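Local coordinates for protein chitinase (Thermococcus chitonophagus, PDB 5XSW) that probably hydrolyses glycosidic bonds within chitin chains as an endochitinase, this chain being the C-terminal part of a longer protein and carrying the glycan-binding pocket, at residues A[127-130]-A[131-135]. Numbering follows the deposited sequence.
Sequences FTLS and DLIAD
Thr-128 O accepts Asp-131 N at 2.9 Å and Leu-129 O accepts Leu-132 N at 3.0 Å, so that two overlapping type I beta turns wind the backbone from Thr-128 to Leu-132. Leu-129 O also takes Ile-133 N, at 3.0 Å and in the carbonyl plane, whereas Leu-132 N comes from above that plane; one acceptor thus holds two successive amides. The side chain of Asp-131 ties this turn to the chain entering it. With CG beside its own backbone N and anti to its carbonyl carbon (chi1 -69°), the carboxylate reaches back to Thr-128, where OD2 accepts the backbone N at 3.0 Å, a fairly straight bond (160°) that meets the oxygen from above the carboxylate plane. OD1 is engaged by Ser-121 OG, so each carboxylate oxygen has a partner and the group's rotation is restrained. Aspartate suits the place because the turn brings Thr-128 N close, and a carboxylate one methylene from CA reaches it while the second oxygen serves Ser-121; an alanine here would probably leave Thr-128 N and Ser-121 OG without their mate and let the entry to the turn move more freely. On the apolar side, Phe-127 CE1 approaches Leu-132 CD2 at 3.9 Å, and both side chains also meet Trp-122. Further along, Leu-129 CD1 lies 4.3 Å from Ile-133 CD1, and both side chains rest on Leu-438 of helix 421-439. Phe-127 leans on Asp-430 and Ala-434 there, so three large apolar residues seat the turn, while Arg-433 NE binds Phe-127 O. The Asp-131 bond to the amide three residues earlier resembles one side of a capping box without the return bond, Thr-128 OG1 lying 3.7 Å from Asp-131 N, set in overlapping type I turns before helix 136-139.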
loop_
_atom_site.group_PDB
_atom_site.type_symbol
_atom_site.label_atom_id
_atom_site.label_comp_id
_atom_site.label_asym_id
_atom_site.label_seq_id
_atom_site.Cartn_x
_atom_site.Cartn_y
_atom_site.Cartn_z
ATOM N N PHE A 127 -24.572 31.303 -20.155
ATOM C CA PHE A 127 -24.633 32.085 -18.936
ATOM C C PHE A 127 -23.899 33.407 -19.069
ATOM O O PHE A 127 -23.062 33.599 -19.955
ATOM C CB PHE A 127 -24.038 31.301 -17.743
ATOM C CG PHE A 127 -22.623 30.790 -17.996
ATOM C CD1 PHE A 127 -21.518 31.566 -17.699
ATOM C CD2 PHE A 127 -22.423 29.515 -18.543
ATOM C CE1 PHE A 127 -20.208 31.076 -17.918
ATOM C CE2 PHE A 127 -21.120 29.030 -18.775
ATOM C CZ PHE A 127 -20.032 29.815 -18.465
ATOM N N THR A 128 -24.179 34.315 -18.149
ATOM C CA THR A 128 -23.584 35.652 -18.163
ATOM C C THR A 128 -22.757 35.918 -16.923
ATOM O O THR A 128 -22.737 35.092 -16.015
ATOM C CB THR A 128 -24.703 36.746 -18.231
ATOM O OG1 THR A 128 -25.347 36.806 -16.961
ATOM C CG2 THR A 128 -25.752 36.372 -19.274
ATOM N N LEU A 129 -22.142 37.093 -16.834
ATOM C CA LEU A 129 -21.256 37.403 -15.709
ATOM C C LEU A 129 -21.981 37.336 -14.367
ATOM O O LEU A 129 -21.408 36.900 -13.340
ATOM C CB LEU A 129 -20.618 38.783 -15.894
ATOM C CG LEU A 129 -19.599 39.278 -14.878
ATOM C CD1 LEU A 129 -18.417 38.272 -14.855
ATOM C CD2 LEU A 129 -19.083 40.672 -15.204
ATOM N N SER A 130 -23.242 37.772 -14.372
ATOM C CA SER A 130 -24.081 37.741 -13.172
ATOM C C SER A 130 -24.435 36.330 -12.773
ATOM O O SER A 130 -24.773 36.098 -11.641
ATOM C CB SER A 130 -25.404 38.523 -13.388
ATOM O OG SER A 130 -25.098 39.856 -13.708
ATOM N N ASP A 131 -24.412 35.404 -13.720
ATOM C CA ASP A 131 -24.640 34.025 -13.407
ATOM C C ASP A 131 -23.393 33.426 -12.672
ATOM O O ASP A 131 -23.466 32.321 -12.146
ATOM C CB ASP A 131 -24.934 33.206 -14.660
ATOM C CG ASP A 131 -26.291 33.550 -15.270
ATOM O OD1 ASP A 131 -27.164 33.948 -14.493
ATOM O OD2 ASP A 131 -26.463 33.401 -16.501
ATOM N N LEU A 132 -22.292 34.163 -12.660
ATOM C CA LEU A 132 -21.060 33.683 -12.030
ATOM C C LEU A 132 -20.823 34.365 -10.723
ATOM O O LEU A 132 -20.347 33.744 -9.808
ATOM C CB LEU A 132 -19.819 33.909 -12.944
ATOM C CG LEU A 132 -19.806 33.146 -14.253
ATOM C CD1 LEU A 132 -18.642 33.620 -15.172
ATOM C CD2 LEU A 132 -19.712 31.615 -14.060
ATOM N N ILE A 133 -21.075 35.668 -10.648
ATOM C CA ILE A 133 -20.717 36.452 -9.473
ATOM C C ILE A 133 -21.970 36.981 -8.783
ATOM O O ILE A 133 -22.653 37.861 -9.296
ATOM C CB ILE A 133 -19.794 37.610 -9.824
ATOM C CG1 ILE A 133 -18.516 37.088 -10.539
ATOM C CG2 ILE A 133 -19.492 38.447 -8.580
ATOM C CD1 ILE A 133 -17.419 38.151 -10.708
ATOM N N ALA A 134 -22.276 36.430 -7.619
ATOM C CA ALA A 134 -23.492 36.801 -6.896
ATOM C C ALA A 134 -23.363 38.212 -6.365
ATOM O O ALA A 134 -24.291 39.006 -6.416
ATOM C CB ALA A 134 -23.753 35.819 -5.736
ATOM N N ASP A 135 -22.190 38.527 -5.842
ATOM C CA ASP A 135 -22.031 39.746 -5.092
ATOM C C ASP A 135 -20.633 40.301 -5.323
ATOM O O ASP A 135 -19.688 40.012 -4.579
ATOM C CB ASP A 135 -22.335 39.455 -3.616
ATOM C CG ASP A 135 -22.007 40.621 -2.673
ATOM O OD1 ASP A 135 -21.639 41.717 -3.117
ATOM O OD2 ASP A 135 -22.145 40.419 -1.439
#